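Local coordinates for membrane protein, putative (Geobacter sulfurreducens PCA, PDB 2QYB) that is a putative membrane protein, possibly a solute transporter with phosphatase activity, represented here by its GAF domain, whose own role is not established, at residues R14-L25 with L148-V159; Y74-N82 with S116-S127. All coordinates share one frame; numbering follows the deposited sequence.

From the N terminus the chain enters helix 10-32, whose 14-25 portion waits for its partner until the very end of the model. Strands 37-43 and 49-56 follow, then helix 74-81, which meets residues 116-127 after strand 85-87, helix 96-104 and strand 109-115; contact 2 thus closes a short loop of 33 intervening residues. Strand 124-130 leads on to helix 139-158, and contact 1 closes the long loop, enclosing contact 2 completely. Contact 1 pairs the terminal helices on one face of the antiparallel sheet, while contact 2 fixes helix 74-81 to the other face. The two meet where Ala153 packs on Phe123 and Gln154 on Arg117.

Contact 1: R14-L25 with L148-V159; sequences RTLDLQIIMDDL and LAGQLAQAVKIV
Leu148 opens the contact by laying CD2 against CB of Leu25, 4.0 Å away. One turn on, Leu152 crosses the selenomethionine Met22 at about a right angle and brings its CD2 to Met22 CG (3.8 Å); the same methyl also meets Leu25 CD1. Both Met22 and Leu152 rest on Ile40 of the sheet below. Ala155 is small enough for Leu18 to come down on it, CD1 lying 3.7 Å from Ala155 CB. With its CG anti to the backbone N (chi1 171°), Leu18 places CD1 over Ala155 and Val156 and CD2 against Val156 and Val159; in this assembly it also packs on Met12 of the second subunit. Ile158 contributes its backbone: Arg14 NH2 donates to Ile158 O at 3.1 Å, nearly straight at 163°, in the carbonyl plane on a lone pair and within the guanidinium plane. Val159 then splits its branches: CG2 meets Leu18 CB (4.0 Å), whereas CG1 lies off-centre over one guanidinium face and touches Thr15 OG1 (3.4 Å), a hydroxyl already bonded to Ile11 O. Were Arg14 an alanine, Ile158 O would probably lose this donor and Val159 CG1 the flat group it lies over. The axes of segments 14-25 and 148-158 approach to 9.8 Å, their directions 169° apart, an antiparallel pair of N- and C-terminal helices packed on one side of the sheet, as in GAF domains.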
loop_
_atom_site.group_PDB
_atom_site.type_symbol
_atom_site.label_atom_id
_atom_site.label_comp_id
_atom_site.label_asym_id
_atom_site.label_seq_id
_atom_site.Cartn_x
_atom_site.Cartn_y
_atom_site.Cartn_z
ATOM N N ARG A 14 2.261 -15.185 1.220
ATOM C CA ARG A 14 2.201 -15.085 -0.247
ATOM C C ARG A 14 1.264 -13.963 -0.715
ATOM O O ARG A 14 1.574 -13.268 -1.651
ATOM C CB ARG A 14 1.838 -16.448 -0.898
ATOM C CG ARG A 14 3.057 -17.393 -1.008
ATOM C CD ARG A 14 2.684 -18.895 -1.252
ATOM N NE ARG A 14 1.623 -19.161 -2.260
ATOM C CZ ARG A 14 0.406 -19.659 -1.985
ATOM N NH1 ARG A 14 0.034 -19.980 -0.746
ATOM N NH2 ARG A 14 -0.458 -19.841 -2.962
ATOM N N THR A 15 0.147 -13.774 -0.037
ATOM C CA THR A 15 -0.733 -12.656 -0.326
ATOM C C THR A 15 -0.056 -11.309 0.006
ATOM O O THR A 15 -0.151 -10.354 -0.761
ATOM C CB THR A 15 -2.030 -12.815 0.447
ATOM O OG1 THR A 15 -2.581 -14.097 0.136
ATOM C CG2 THR A 15 -3.066 -11.722 0.109
ATOM N N LEU A 16 0.667 -11.235 1.107
ATOM C CA LEU A 16 1.383 -10.001 1.419
ATOM C C LEU A 16 2.479 -9.725 0.396
ATOM O O LEU A 16 2.776 -8.580 0.109
ATOM C CB LEU A 16 1.962 -10.035 2.833
ATOM C CG LEU A 16 0.945 -9.976 3.991
ATOM C CD1 LEU A 16 1.608 -10.345 5.344
ATOM C CD2 LEU A 16 0.248 -8.592 4.049
ATOM N N ASP A 17 3.069 -10.776 -0.152
ATOM C CA ASP A 17 4.024 -10.630 -1.254
ATOM C C ASP A 17 3.347 -10.190 -2.545
ATOM O O ASP A 17 3.891 -9.393 -3.317
ATOM C CB ASP A 17 4.705 -11.952 -1.550
ATOM C CG ASP A 17 5.682 -12.333 -0.513
ATOM O OD1 ASP A 17 6.136 -11.448 0.221
ATOM O OD2 ASP A 17 6.048 -13.525 -0.470
ATOM N N LEU A 18 2.175 -10.743 -2.793
ATOM C CA LEU A 18 1.402 -10.332 -3.927
ATOM C C LEU A 18 1.137 -8.830 -3.900
ATOM O O LEU A 18 1.298 -8.169 -4.900
ATOM C CB LEU A 18 0.090 -11.117 -3.991
ATOM C CG LEU A 18 -0.933 -10.643 -5.037
ATOM C CD1 LEU A 18 -0.378 -10.750 -6.483
ATOM C CD2 LEU A 18 -2.252 -11.412 -4.788
ATOM N N GLN A 19 0.752 -8.316 -2.734
ATOM C CA GLN A 19 0.520 -6.875 -2.535
ATOM C C GLN A 19 1.664 -5.960 -2.993
ATOM O O GLN A 19 1.438 -4.937 -3.643
ATOM C CB GLN A 19 0.259 -6.633 -1.064
ATOM C CG GLN A 19 -0.231 -5.258 -0.746
ATOM C CD GLN A 19 -1.646 -4.973 -1.305
ATOM O OE1 GLN A 19 -2.632 -5.636 -0.925
ATOM N NE2 GLN A 19 -1.737 -3.971 -2.205
ATOM N N ILE A 20 2.875 -6.324 -2.604
ATOM C CA ILE A 20 4.095 -5.580 -2.887
ATOM C C ILE A 20 4.409 -5.628 -4.373
ATOM O O ILE A 20 4.814 -4.622 -4.959
ATOM C CB ILE A 20 5.310 -6.179 -2.100
ATOM C CG1 ILE A 20 5.117 -5.994 -0.578
ATOM C CG2 ILE A 20 6.626 -5.538 -2.578
ATOM C CD1 ILE A 20 5.938 -6.962 0.329
ATOM N N ILE A 21 4.220 -6.800 -4.980
ATOM C CA ILE A 21 4.335 -6.927 -6.408
ATOM C C ILE A 21 3.384 -5.911 -7.083
ATOM O O ILE A 21 3.832 -5.105 -7.928
ATOM C CB ILE A 21 4.063 -8.395 -6.855
ATOM C CG1 ILE A 21 5.276 -9.298 -6.594
ATOM C CG2 ILE A 21 3.760 -8.498 -8.348
ATOM C CD1 ILE A 21 4.948 -10.781 -6.738
HETATM N N MSE A 22 2.095 -5.913 -6.694
HETATM C CA MSE A 22 1.094 -5.023 -7.335
HETATM C C MSE A 22 1.439 -3.581 -7.126
HETATM O O MSE A 22 1.505 -2.818 -8.065
HETATM C CB MSE A 22 -0.310 -5.243 -6.809
HETATM C CG MSE A 22 -0.818 -6.623 -7.042
HETATM SE SE MSE A 22 -2.749 -6.933 -6.596
HETATM C CE MSE A 22 -2.770 -6.673 -4.622
ATOM N N ASP A 23 1.647 -3.202 -5.878
ATOM C CA ASP A 23 2.011 -1.817 -5.571
ATOM C C ASP A 23 3.244 -1.329 -6.342
ATOM O O ASP A 23 3.266 -0.196 -6.771
ATOM C CB ASP A 23 2.242 -1.651 -4.049
ATOM C CG ASP A 23 0.910 -1.586 -3.231
ATOM O OD1 ASP A 23 -0.192 -1.873 -3.730
ATOM O OD2 ASP A 23 0.974 -1.237 -2.057
ATOM N N ASP A 24 4.284 -2.164 -6.444
ATOM C CA ASP A 24 5.535 -1.771 -7.137
ATOM C C ASP A 24 5.256 -1.587 -8.603
ATOM O O ASP A 24 5.751 -0.673 -9.233
ATOM C CB ASP A 24 6.668 -2.821 -6.986
ATOM C CG ASP A 24 7.262 -2.876 -5.595
ATOM O OD1 ASP A 24 6.938 -1.984 -4.763
ATOM O OD2 ASP A 24 8.056 -3.830 -5.329
ATOM N N LEU A 25 4.455 -2.472 -9.170
ATOM C CA LEU A 25 4.152 -2.355 -10.596
ATOM C C LEU A 25 3.412 -1.080 -10.920
ATOM O O LEU A 25 3.771 -0.396 -11.837
ATOM C CB LEU A 25 3.433 -3.614 -11.126
ATOM C CG LEU A 25 4.425 -4.799 -11.352
ATOM C CD1 LEU A 25 3.736 -6.157 -11.517
ATOM C CD2 LEU A 25 5.374 -4.553 -12.532
ATOM N N LEU A 148 1.018 -5.592 -18.780
ATOM C CA LEU A 148 1.017 -5.386 -17.350
ATOM C C LEU A 148 -0.113 -6.264 -16.707
ATOM O O LEU A 148 0.109 -6.951 -15.698
ATOM C CB LEU A 148 0.842 -3.875 -17.037
ATOM C CG LEU A 148 1.256 -3.261 -15.654
ATOM C CD1 LEU A 148 0.450 -2.039 -15.343
ATOM C CD2 LEU A 148 1.298 -4.200 -14.415
ATOM N N ALA A 149 -1.306 -6.248 -17.315
ATOM C CA ALA A 149 -2.521 -6.850 -16.722
ATOM C C ALA A 149 -2.379 -8.375 -16.658
ATOM O O ALA A 149 -2.820 -9.028 -15.668
ATOM C CB ALA A 149 -3.819 -6.407 -17.497
ATOM N N GLY A 150 -1.749 -8.933 -17.704
ATOM C CA GLY A 150 -1.476 -10.356 -17.759
ATOM C C GLY A 150 -0.484 -10.832 -16.711
ATOM O O GLY A 150 -0.614 -11.945 -16.174
ATOM N N GLN A 151 0.513 -9.989 -16.429
ATOM C CA GLN A 151 1.545 -10.307 -15.427
ATOM C C GLN A 151 0.973 -10.193 -14.002
ATOM O O GLN A 151 1.359 -10.973 -13.112
ATOM C CB GLN A 151 2.789 -9.429 -15.607
ATOM C CG GLN A 151 3.540 -9.682 -16.955
ATOM C CD GLN A 151 5.043 -9.376 -16.887
ATOM O OE1 GLN A 151 5.794 -9.499 -17.893
ATOM N NE2 GLN A 151 5.498 -8.983 -15.691
ATOM N N LEU A 152 0.026 -9.255 -13.811
ATOM C CA LEU A 152 -0.763 -9.202 -12.581
ATOM C C LEU A 152 -1.652 -10.440 -12.444
ATOM O O LEU A 152 -1.695 -11.065 -11.390
ATOM C CB LEU A 152 -1.623 -7.920 -12.526
ATOM C CG LEU A 152 -0.853 -6.593 -12.312
ATOM C CD1 LEU A 152 -1.704 -5.424 -12.818
ATOM C CD2 LEU A 152 -0.450 -6.417 -10.848
ATOM N N ALA A 153 -2.370 -10.783 -13.499
ATOM C CA ALA A 153 -3.218 -11.979 -13.470
ATOM C C ALA A 153 -2.412 -13.226 -13.050
ATOM O O ALA A 153 -2.861 -14.083 -12.230
ATOM C CB ALA A 153 -3.884 -12.205 -14.824
ATOM N N GLN A 154 -1.209 -13.316 -13.595
ATOM C CA GLN A 154 -0.377 -14.443 -13.274
ATOM C C GLN A 154 -0.042 -14.486 -11.792
ATOM O O GLN A 154 -0.167 -15.546 -11.150
ATOM C CB GLN A 154 0.904 -14.421 -14.086
ATOM C CG GLN A 154 1.686 -15.692 -13.950
ATOM C CD GLN A 154 0.880 -16.900 -14.383
ATOM O OE1 GLN A 154 0.983 -17.328 -15.538
ATOM N NE2 GLN A 154 0.053 -17.447 -13.470
ATOM N N ALA A 155 0.381 -13.332 -11.262
ATOM C CA ALA A 155 0.817 -13.222 -9.871
ATOM C C ALA A 155 -0.311 -13.560 -8.891
ATOM O O ALA A 155 -0.075 -14.184 -7.856
ATOM C CB ALA A 155 1.358 -11.838 -9.614
ATOM N N VAL A 156 -1.539 -13.142 -9.199
ATOM C CA VAL A 156 -2.695 -13.445 -8.334
ATOM C C VAL A 156 -2.966 -14.955 -8.273
ATOM O O VAL A 156 -3.049 -15.559 -7.182
ATOM C CB VAL A 156 -3.961 -12.719 -8.831
ATOM C CG1 VAL A 156 -5.195 -13.226 -8.115
ATOM C CG2 VAL A 156 -3.806 -11.205 -8.641
ATOM N N LYS A 157 -3.123 -15.547 -9.455
ATOM C CA LYS A 157 -3.279 -16.982 -9.602
ATOM C C LYS A 157 -2.209 -17.768 -8.822
ATOM O O LYS A 157 -2.543 -18.763 -8.173
ATOM C CB LYS A 157 -3.293 -17.380 -11.088
ATOM C CG LYS A 157 -4.706 -17.745 -11.621
ATOM C CD LYS A 157 -4.723 -18.137 -13.145
ATOM C CE LYS A 157 -4.237 -19.565 -13.456
ATOM N NZ LYS A 157 -3.624 -19.572 -14.790
ATOM N N ILE A 158 -0.945 -17.325 -8.869
ATOM C CA ILE A 158 0.106 -17.941 -8.039
ATOM C C ILE A 158 -0.417 -18.127 -6.605
ATOM O O ILE A 158 -0.289 -19.195 -6.036
ATOM C CB ILE A 158 1.474 -17.130 -8.037
ATOM C CG1 ILE A 158 2.292 -17.399 -9.316
ATOM C CG2 ILE A 158 2.365 -17.529 -6.821
ATOM C CD1 ILE A 158 3.040 -16.157 -9.861
ATOM N N VAL A 159 -1.001 -17.087 -6.029
ATOM C CA VAL A 159 -1.661 -17.197 -4.730
ATOM C C VAL A 159 -3.067 -17.752 -4.983
ATOM O O VAL A 159 -3.496 -18.702 -4.343
ATOM C CB VAL A 159 -1.778 -15.834 -4.017
ATOM C CG1 VAL A 159 -2.241 -16.047 -2.589
ATOM C CG2 VAL A 159 -0.452 -15.066 -4.065
#

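Contact 2: Y74-N82 with S116-S127; sequences YIGEAFLSN and SRKGEPPFGILS
Phe79 and Ile125 form the middle of the contact, the CD1 methyl of Ile125 tucked against Phe79 CB at 3.9 Å and Ala78 CB at 4.0 Å. The other branch of Ile125, CG2, meets Ile75 CG1 (3.9 Å), and Ile75 CD1 runs on to Ser127 OG (3.6 Å). A chi1 of -176° swings the Phe79 ring away from its own backbone N and along the second segment: Gly124 N lies at the ring edge, 3.9 Å from Phe79 CE1, and the same carbon touches Pro122 CB. At the helix end the Pro122 ring packs against backbone and side chain, its CG 3.4 Å from Phe79 O and its CD 3.5 Å from Asn82 OD1.

Further out, a Schellman motif ends the helix, Asn82 being its C-prime residue with positive phi (54°), and this turn carries the amide side chain toward Pro122. Ser81 OG secures the last turn by donating to Glu77 O. On the strand side, Phe123 and Gly124 both face Ile115 in a classic beta bulge, while Phe123 turns its side chain to Val156 of helix 139-158. Pro69 and Val43 also pack on Phe79. Methyl, ring and proline contacts join helix 74-81 and its C-terminal turn to strand 124-127 and the loop before it, with the polar ends of Asn82 and Ser127 meeting carbon, so the attachment rests on apolar shape rather than on hydrogen bonds between the two segments.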
loop_
_atom_site.group_PDB
_atom_site.type_symbol
_atom_site.label_atom_id
_atom_site.label_comp_id
_atom_site.label_asym_id
_atom_site.label_seq_id
_atom_site.Cartn_x
_atom_site.Cartn_y
_atom_site.Cartn_z
ATOM N N TYR A 74 -18.520 2.060 -17.117
ATOM C CA TYR A 74 -17.427 1.634 -18.026
ATOM C C TYR A 74 -16.627 0.475 -17.437
ATOM O O TYR A 74 -16.238 -0.424 -18.142
ATOM C CB TYR A 74 -16.435 2.761 -18.302
ATOM C CG TYR A 74 -16.956 3.958 -19.044
ATOM C CD1 TYR A 74 -17.091 3.950 -20.426
ATOM C CD2 TYR A 74 -17.252 5.131 -18.369
ATOM C CE1 TYR A 74 -17.556 5.071 -21.127
ATOM C CE2 TYR A 74 -17.716 6.247 -19.059
ATOM C CZ TYR A 74 -17.867 6.209 -20.441
ATOM O OH TYR A 74 -18.324 7.334 -21.112
ATOM N N ILE A 75 -16.371 0.540 -16.137
ATOM C CA ILE A 75 -15.635 -0.488 -15.419
ATOM C C ILE A 75 -16.397 -1.830 -15.306
ATOM O O ILE A 75 -15.828 -2.905 -15.457
ATOM C CB ILE A 75 -15.236 0.025 -14.018
ATOM C CG1 ILE A 75 -14.226 -0.924 -13.372
ATOM C CG2 ILE A 75 -16.500 0.248 -13.124
ATOM C CD1 ILE A 75 -13.548 -0.324 -12.193
ATOM N N GLY A 76 -17.694 -1.764 -15.074
ATOM C CA GLY A 76 -18.536 -2.961 -15.101
ATOM C C GLY A 76 -18.609 -3.575 -16.487
ATOM O O GLY A 76 -18.675 -4.797 -16.632
ATOM N N GLU A 77 -18.604 -2.722 -17.506
ATOM C CA GLU A 77 -18.694 -3.187 -18.878
ATOM C C GLU A 77 -17.389 -3.866 -19.273
ATOM O O GLU A 77 -17.402 -4.868 -19.961
ATOM C CB GLU A 77 -19.043 -2.027 -19.837
ATOM C CG GLU A 77 -19.021 -2.370 -21.376
ATOM C CD GLU A 77 -19.884 -3.578 -21.742
ATOM O OE1 GLU A 77 -20.717 -3.969 -20.899
ATOM O OE2 GLU A 77 -19.737 -4.142 -22.860
ATOM N N ALA A 78 -16.268 -3.346 -18.807
ATOM C CA ALA A 78 -14.979 -3.972 -19.094
ATOM C C ALA A 78 -14.870 -5.355 -18.461
ATOM O O ALA A 78 -14.401 -6.326 -19.070
ATOM C CB ALA A 78 -13.842 -3.068 -18.618
ATOM N N PHE A 79 -15.315 -5.434 -17.216
ATOM C CA PHE A 79 -15.260 -6.665 -16.460
ATOM C C PHE A 79 -16.201 -7.682 -17.027
ATOM O O PHE A 79 -15.807 -8.834 -17.226
ATOM C CB PHE A 79 -15.641 -6.424 -15.006
ATOM C CG PHE A 79 -15.523 -7.634 -14.152
ATOM C CD1 PHE A 79 -14.269 -8.133 -13.800
ATOM C CD2 PHE A 79 -16.639 -8.296 -13.719
ATOM C CE1 PHE A 79 -14.138 -9.278 -13.009
ATOM C CE2 PHE A 79 -16.521 -9.440 -12.917
ATOM C CZ PHE A 79 -15.266 -9.916 -12.555
ATOM N N LEU A 80 -17.447 -7.252 -17.266
ATOM C CA LEU A 80 -18.524 -8.165 -17.626
ATOM C C LEU A 80 -18.426 -8.676 -19.064
ATOM O O LEU A 80 -18.869 -9.766 -19.335
ATOM C CB LEU A 80 -19.896 -7.519 -17.400
ATOM C CG LEU A 80 -20.461 -7.603 -15.974
ATOM C CD1 LEU A 80 -21.685 -6.639 -15.768
ATOM C CD2 LEU A 80 -20.845 -9.045 -15.639
ATOM N N SER A 81 -17.893 -7.856 -19.963
ATOM C CA SER A 81 -17.621 -8.254 -21.325
ATOM C C SER A 81 -16.197 -8.761 -21.545
ATOM O O SER A 81 -15.869 -9.189 -22.650
ATOM C CB SER A 81 -17.790 -7.071 -22.255
ATOM O OG SER A 81 -16.532 -6.394 -22.333
ATOM N N ASN A 82 -15.336 -8.678 -20.527
ATOM C CA ASN A 82 -13.941 -9.055 -20.677
ATOM C C ASN A 82 -13.241 -8.336 -21.842
ATOM O O ASN A 82 -12.543 -8.914 -22.639
ATOM C CB ASN A 82 -13.805 -10.572 -20.772
ATOM C CG ASN A 82 -12.365 -11.046 -20.570
ATOM O OD1 ASN A 82 -11.588 -10.407 -19.893
ATOM N ND2 ASN A 82 -12.021 -12.158 -21.174
ATOM N N SER A 116 -7.017 -10.955 -16.408
ATOM C CA SER A 116 -7.370 -12.334 -16.642
ATOM C C SER A 116 -6.177 -13.080 -17.180
ATOM O O SER A 116 -5.326 -12.542 -17.892
ATOM C CB SER A 116 -8.496 -12.450 -17.671
ATOM O OG SER A 116 -8.163 -11.704 -18.833
ATOM N N ARG A 117 -6.136 -14.346 -16.832
ATOM C CA ARG A 117 -5.280 -15.257 -17.537
ATOM C C ARG A 117 -5.886 -15.494 -18.941
ATOM O O ARG A 117 -7.116 -15.451 -19.126
ATOM C CB ARG A 117 -5.170 -16.527 -16.721
ATOM C CG ARG A 117 -4.032 -17.372 -17.093
ATOM C CD ARG A 117 -2.694 -16.817 -16.635
ATOM N NE ARG A 117 -1.636 -17.798 -16.939
ATOM C CZ ARG A 117 -1.142 -18.058 -18.161
ATOM N NH1 ARG A 117 -1.593 -17.409 -19.242
ATOM N NH2 ARG A 117 -0.172 -18.975 -18.308
ATOM N N LYS A 118 -5.005 -15.694 -19.928
ATOM C CA LYS A 118 -5.400 -16.010 -21.315
ATOM C C LYS A 118 -6.456 -17.118 -21.405
ATOM O O LYS A 118 -6.206 -18.244 -20.987
ATOM C CB LYS A 118 -4.169 -16.449 -22.132
ATOM C CG LYS A 118 -4.417 -16.575 -23.643
ATOM C CD LYS A 118 -3.091 -16.711 -24.460
ATOM C CE LYS A 118 -2.720 -18.160 -24.834
ATOM N NZ LYS A 118 -1.320 -18.269 -25.432
ATOM N N GLY A 119 -7.621 -16.789 -21.964
ATOM C CA GLY A 119 -8.715 -17.762 -22.140
ATOM C C GLY A 119 -9.571 -18.013 -20.900
ATOM O O GLY A 119 -10.362 -18.955 -20.870
ATOM N N GLU A 120 -9.397 -17.184 -19.865
ATOM C CA GLU A 120 -10.104 -17.363 -18.607
ATOM C C GLU A 120 -10.847 -16.125 -18.221
ATOM O O GLU A 120 -10.450 -15.045 -18.596
ATOM C CB GLU A 120 -9.143 -17.682 -17.472
ATOM C CG GLU A 120 -8.821 -19.129 -17.391
ATOM C CD GLU A 120 -7.633 -19.397 -16.501
ATOM O OE1 GLU A 120 -7.548 -18.720 -15.430
ATOM O OE2 GLU A 120 -6.800 -20.256 -16.892
ATOM N N PRO A 121 -11.908 -16.299 -17.421
ATOM C CA PRO A 121 -12.724 -15.176 -17.058
ATOM C C PRO A 121 -11.921 -14.228 -16.168
ATOM O O PRO A 121 -11.155 -14.678 -15.335
ATOM C CB PRO A 121 -13.922 -15.800 -16.304
ATOM C CG PRO A 121 -13.715 -17.302 -16.301
ATOM C CD PRO A 121 -12.348 -17.577 -16.795
ATOM N N PRO A 122 -12.088 -12.923 -16.366
ATOM C CA PRO A 122 -11.385 -11.938 -15.594
ATOM C C PRO A 122 -11.734 -12.036 -14.133
ATOM O O PRO A 122 -12.880 -12.379 -13.794
ATOM C CB PRO A 122 -11.868 -10.597 -16.177
ATOM C CG PRO A 122 -13.153 -10.884 -16.791
ATOM C CD PRO A 122 -12.985 -12.291 -17.347
ATOM N N PHE A 123 -10.733 -11.766 -13.303
ATOM C CA PHE A 123 -10.923 -11.728 -11.867
ATOM C C PHE A 123 -10.612 -10.377 -11.210
ATOM O O PHE A 123 -10.617 -10.271 -9.974
ATOM C CB PHE A 123 -10.182 -12.880 -11.179
ATOM C CG PHE A 123 -8.714 -12.959 -11.477
ATOM C CD1 PHE A 123 -8.214 -13.990 -12.268
ATOM C CD2 PHE A 123 -7.831 -12.077 -10.918
ATOM C CE1 PHE A 123 -6.863 -14.102 -12.522
ATOM C CE2 PHE A 123 -6.477 -12.193 -11.171
ATOM C CZ PHE A 123 -6.003 -13.193 -11.972
ATOM N N GLY A 124 -10.405 -9.369 -12.063
ATOM C CA GLY A 124 -10.193 -7.994 -11.666
ATOM C C GLY A 124 -10.117 -7.011 -12.826
ATOM O O GLY A 124 -10.231 -7.390 -13.988
ATOM N N ILE A 125 -9.950 -5.731 -12.472
ATOM C CA ILE A 125 -9.752 -4.624 -13.406
ATOM C C ILE A 125 -8.519 -3.762 -13.027
ATOM O O ILE A 125 -8.319 -3.422 -11.901
ATOM C CB ILE A 125 -11.005 -3.728 -13.465
ATOM C CG1 ILE A 125 -12.189 -4.523 -14.062
ATOM C CG2 ILE A 125 -10.773 -2.517 -14.328
ATOM C CD1 ILE A 125 -12.027 -4.957 -15.568
ATOM N N LEU A 126 -7.703 -3.450 -14.004
ATOM C CA LEU A 126 -6.689 -2.464 -13.882
ATOM C C LEU A 126 -7.261 -1.192 -14.497
ATOM O O LEU A 126 -7.544 -1.190 -15.671
ATOM C CB LEU A 126 -5.414 -2.918 -14.639
ATOM C CG LEU A 126 -4.355 -1.848 -14.878
ATOM C CD1 LEU A 126 -3.857 -1.297 -13.505
ATOM C CD2 LEU A 126 -3.180 -2.313 -15.847
ATOM N N SER A 127 -7.447 -0.143 -13.689
ATOM C CA SER A 127 -8.011 1.146 -14.124
ATOM C C SER A 127 -6.919 2.186 -14.066
ATOM O O SER A 127 -6.219 2.265 -13.068
ATOM C CB SER A 127 -9.153 1.608 -13.195
ATOM O OG SER A 127 -10.098 0.557 -12.929
#